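Local coordinates for probable GGDEF family protein (Chromobacterium violaceum, PDB 3NJA), which is of unknown function but, as a PAS domain of a GGDEF family protein, probably senses signals for an attached diguanylate cyclase-type output domain, at residues Phe80-Arg85 against Leu96-His101. Sequence-based numbering, arbitrary orientation.
With SO4 (sulfate ion), chain G.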
ATOM      1  N   PHE B  80      -2.697  -0.964  -7.988  1.00 55.09           N
ATOM      2  CA  PHE B  80      -1.402  -1.639  -8.020  1.00 59.03           C
ATOM      3  C   PHE B  80      -0.890  -1.893  -9.430  1.00 54.60           C
ATOM      4  O   PHE B  80      -1.629  -1.784 -10.414  1.00 50.45           O
ATOM      5  CB  PHE B  80      -1.459  -2.959  -7.257  1.00 58.24           C
ATOM      6  CG  PHE B  80      -2.448  -3.936  -7.815  1.00 59.06           C
ATOM      7  CD1 PHE B  80      -2.023  -5.002  -8.600  1.00 49.17           C
ATOM      8  CD2 PHE B  80      -3.807  -3.792  -7.552  1.00 52.76           C
ATOM      9  CE1 PHE B  80      -2.930  -5.916  -9.112  1.00 44.06           C
ATOM     10  CE2 PHE B  80      -4.723  -4.695  -8.055  1.00 52.70           C
ATOM     11  CZ  PHE B  80      -4.282  -5.761  -8.845  1.00 58.47           C
ATOM     12  N   ASP B  81       0.389  -2.239  -9.504  1.00 51.34           N
ATOM     13  CA  ASP B  81       1.038  -2.509 -10.766  1.00 54.90           C
ATOM     14  C   ASP B  81       1.271  -3.994 -10.992  1.00 59.80           C
ATOM     15  O   ASP B  81       1.369  -4.777 -10.042  1.00 63.08           O
ATOM     16  CB  ASP B  81       2.370  -1.777 -10.823  1.00 65.85           C
ATOM     17  CG  ASP B  81       2.206  -0.280 -10.728  1.00 80.73           C
ATOM     18  OD1 ASP B  81       1.393   0.290 -11.499  1.00 82.55           O
ATOM     19  OD2 ASP B  81       2.896   0.326  -9.881  1.00 87.26           O
ATOM     20  N   VAL B  82       1.351  -4.366 -12.268  1.00 54.92           N
ATOM     21  CA  VAL B  82       1.796  -5.689 -12.682  1.00 49.31           C
ATOM     22  C   VAL B  82       2.615  -5.555 -13.971  1.00 53.46           C
ATOM     23  O   VAL B  82       2.230  -4.826 -14.887  1.00 52.29           O
ATOM     24  CB  VAL B  82       0.621  -6.636 -12.934  1.00 47.02           C
ATOM     25  CG1 VAL B  82       1.107  -8.062 -12.904  1.00 54.85           C
ATOM     26  CG2 VAL B  82      -0.454  -6.447 -11.885  1.00 52.36           C
ATOM     27  N   GLU B  83       3.765  -6.220 -14.016  1.00 50.71           N
ATOM     28  CA  GLU B  83       4.560  -6.300 -15.239  1.00 56.35           C
ATOM     29  C   GLU B  83       4.465  -7.703 -15.800  1.00 53.47           C
ATOM     30  O   GLU B  83       4.443  -8.681 -15.058  1.00 56.30           O
ATOM     31  CB  GLU B  83       6.027  -6.003 -14.964  1.00 56.75           C
ATOM     32  CG  GLU B  83       6.364  -4.564 -14.708  1.00 55.86           C
ATOM     33  CD  GLU B  83       7.799  -4.264 -15.096  1.00 69.12           C
ATOM     34  OE1 GLU B  83       8.308  -4.923 -16.036  1.00 71.45           O
ATOM     35  OE2 GLU B  83       8.417  -3.374 -14.473  1.00 76.15           O
ATOM     36  N   TYR B  84       4.424  -7.805 -17.114  1.00 56.67           N
ATOM     37  CA  TYR B  84       4.411  -9.102 -17.757  1.00 55.04           C
ATOM     38  C   TYR B  84       4.573  -8.924 -19.260  1.00 53.71           C
ATOM     39  O   TYR B  84       4.202  -7.885 -19.829  1.00 47.44           O
ATOM     40  CB  TYR B  84       3.103  -9.833 -17.448  1.00 59.52           C
ATOM     41  CG  TYR B  84       1.883  -9.086 -17.938  1.00 69.63           C
ATOM     42  CD1 TYR B  84       1.455  -9.199 -19.259  1.00 69.30           C
ATOM     43  CD2 TYR B  84       1.164  -8.253 -17.086  1.00 70.51           C
ATOM     44  CE1 TYR B  84       0.342  -8.510 -19.706  1.00 71.43           C
ATOM     45  CE2 TYR B  84       0.053  -7.565 -17.526  1.00 65.46           C
ATOM     46  CZ  TYR B  84      -0.351  -7.694 -18.835  1.00 66.11           C
ATOM     47  OH  TYR B  84      -1.456  -7.005 -19.270  1.00 65.98           O
ATOM     48  N   ARG B  85       5.136  -9.942 -19.903  1.00 48.77           N
ATOM     49  CA  ARG B  85       5.263  -9.936 -21.339  1.00 43.07           C
ATOM     50  C   ARG B  85       3.965 -10.444 -21.946  1.00 51.27           C
ATOM     51  O   ARG B  85       3.272 -11.287 -21.360  1.00 46.39           O
ATOM     52  CB  ARG B  85       6.415 -10.838 -21.766  1.00 51.26           C
ATOM     53  CG  ARG B  85       7.761 -10.411 -21.233  1.00 54.83           C
ATOM     54  CD  ARG B  85       8.766 -11.519 -21.409  1.00 57.29           C
ATOM     55  NE  ARG B  85       8.613 -12.561 -20.402  1.00 62.02           N
ATOM     56  CZ  ARG B  85       9.210 -13.747 -20.457  1.00 69.89           C
ATOM     57  NH1 ARG B  85       9.991 -14.058 -21.494  1.00 65.56           N
ATOM     58  NH2 ARG B  85       9.013 -14.627 -19.484  1.00 73.44           N
ATOM     59  N   LEU B  96       4.874  -5.320 -20.836  1.00 47.98           N
ATOM     60  CA  LEU B  96       3.808  -4.395 -20.437  1.00 54.03           C
ATOM     61  C   LEU B  96       3.844  -3.946 -18.965  1.00 54.49           C
ATOM     62  O   LEU B  96       4.182  -4.725 -18.056  1.00 49.83           O
ATOM     63  CB  LEU B  96       2.439  -5.004 -20.764  1.00 51.97           C
ATOM     64  CG  LEU B  96       1.916  -4.722 -22.178  1.00 49.89           C
ATOM     65  CD1 LEU B  96       3.049  -4.586 -23.187  1.00 37.77           C
ATOM     66  CD2 LEU B  96       0.883  -5.752 -22.624  1.00 43.04           C
ATOM     67  N   LEU B  97       3.493  -2.683 -18.737  1.00 58.99           N
ATOM     68  CA  LEU B  97       3.181  -2.219 -17.387  1.00 57.14           C
ATOM     69  C   LEU B  97       1.683  -1.948 -17.264  1.00 54.68           C
ATOM     70  O   LEU B  97       1.096  -1.255 -18.092  1.00 52.59           O
ATOM     71  CB  LEU B  97       3.976  -0.971 -17.014  1.00 60.97           C
ATOM     72  CG  LEU B  97       3.713  -0.560 -15.561  1.00 58.86           C
ATOM     73  CD1 LEU B  97       4.044  -1.707 -14.629  1.00 51.54           C
ATOM     74  CD2 LEU B  97       4.504   0.676 -15.180  1.00 62.00           C
ATOM     75  N   GLU B  98       1.066  -2.505 -16.231  1.00 47.04           N
ATOM     76  CA  GLU B  98      -0.379  -2.451 -16.113  1.00 49.05           C
ATOM     77  C   GLU B  98      -0.779  -1.908 -14.755  1.00 59.55           C
ATOM     78  O   GLU B  98      -0.389  -2.436 -13.712  1.00 63.48           O
ATOM     79  CB  GLU B  98      -0.972  -3.844 -16.322  1.00 53.14           C
ATOM     80  CG  GLU B  98      -2.490  -3.938 -16.249  1.00 55.45           C
ATOM     81  CD  GLU B  98      -2.984  -5.389 -16.288  1.00 67.54           C
ATOM     82  OE1 GLU B  98      -2.979  -5.997 -17.385  1.00 72.74           O
ATOM     83  OE2 GLU B  98      -3.362  -5.930 -15.222  1.00 65.40           O
ATOM     84  N   ARG B  99      -1.558  -0.840 -14.755  1.00 57.00           N
ATOM     85  CA  ARG B  99      -2.007  -0.307 -13.488  1.00 60.92           C
ATOM     86  C   ARG B  99      -3.433  -0.767 -13.227  1.00 53.26           C
ATOM     87  O   ARG B  99      -4.310  -0.619 -14.081  1.00 48.08           O
ATOM     88  CB  ARG B  99      -1.873   1.212 -13.444  1.00 61.35           C
ATOM     89  CG  ARG B  99      -1.822   1.728 -12.031  1.00 69.78           C
ATOM     90  CD  ARG B  99      -1.708   3.233 -11.964  1.00 71.04           C
ATOM     91  NE  ARG B  99      -1.881   3.711 -10.600  1.00 77.28           N
ATOM     92  CZ  ARG B  99      -1.290   3.179  -9.533  1.00 78.57           C
ATOM     93  NH1 ARG B  99      -1.518   3.693  -8.331  1.00 83.75           N
ATOM     94  NH2 ARG B  99      -0.467   2.145  -9.656  1.00 69.36           N
ATOM     95  N   ASN B 100      -3.641  -1.355 -12.052  1.00 48.56           N
ATOM     96  CA  ASN B 100      -4.939  -1.900 -11.682  1.00 49.93           C
ATOM     97  C   ASN B 100      -5.592  -1.098 -10.592  1.00 62.54           C
ATOM     98  O   ASN B 100      -4.932  -0.668  -9.653  1.00 65.91           O
ATOM     99  CB  ASN B 100      -4.818  -3.348 -11.233  1.00 52.70           C
ATOM    100  CG  ASN B 100      -4.326  -4.248 -12.347  1.00 57.40           C
ATOM    101  OD1 ASN B 100      -5.082  -5.065 -12.884  1.00 54.20           O
ATOM    102  ND2 ASN B 100      -3.058  -4.074 -12.729  1.00 45.00           N
ATOM    103  N   HIS B 101      -6.894  -0.900 -10.752  1.00 59.39           N
ATOM    104  CA  HIS B 101      -7.735  -0.238  -9.780  1.00 43.98           C
ATOM    105  C   HIS B 101      -8.891  -1.174  -9.494  1.00 53.17           C
ATOM    106  O   HIS B 101      -9.462  -1.748 -10.414  1.00 59.24           O
ATOM    107  CB  HIS B 101      -8.274   1.055 -10.373  1.00 35.90           C
ATOM    108  CG  HIS B 101      -7.225   2.092 -10.611  1.00 47.65           C
ATOM    109  ND1 HIS B 101      -6.936   3.081  -9.698  1.00 49.17           N
ATOM    110  CD2 HIS B 101      -6.391   2.292 -11.658  1.00 59.18           C
ATOM    111  CE1 HIS B 101      -5.974   3.852 -10.170  1.00 54.49           C
ATOM    112  NE2 HIS B 101      -5.627   3.397 -11.361  1.00 65.67           N
TER
HETATM  113  S   SO4 G 124      -3.279   6.515  -8.649  0.50 76.31           S
HETATM  114  O1  SO4 G 124      -4.398   7.452  -8.606  0.50 80.66           O
HETATM  115  O2  SO4 G 124      -2.212   7.026  -7.783  0.50 70.46           O
HETATM  116  O3  SO4 G 124      -3.740   5.222  -8.152  0.50 74.28           O
HETATM  117  O4  SO4 G 124      -2.814   6.367 -10.031  0.50 58.20           O
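F80 to R85 and L96 to H101 pair as an antiparallel beta hairpin in the PAS fold, where strand 93-104 lies between 80-87 and 110-119. F80-N100, V82-E98 and Y84-L96 are the hydrogen-bonded pairs; V82 N to E98 O (3.0 Å) and E98 N to V82 O (2.9 Å) close the middle ring. These six residues share one face. There N100 CB sits over the F80 ring, 3.6 Å from its centroid and 19° off the normal, a CH-pi contact, with the amide plane nearly parallel to the ring. Y84 OH bonds E98 OE1 at 2.6 Å, on the anti side but tilted out of the plane of a carboxylate turned 75° from the ring. With CG anti to the backbone N (chi1 -179°) and an extended chain, E98 reaches that hydroxyl, while N100 ND2 donates to its OE2 at 3.1 Å; OE1 also bonds a glycerol. On the other face R99 NH2 makes a salt bridge to D81 OD1 (3.2 Å), which lies in the guanidinium plane but is met from above its carboxylate, whereas NE and NH1 grip a sulfate (NH1 to sulfate O3, 2.7 Å). E83 forms salt bridges with R72 and R68 of a neighbouring subunit. Both E98 oxygens thus accept bonds, probably stabilising its buried carboxylate, and R99 divides its guanidinium edges between D81 and the sulfate.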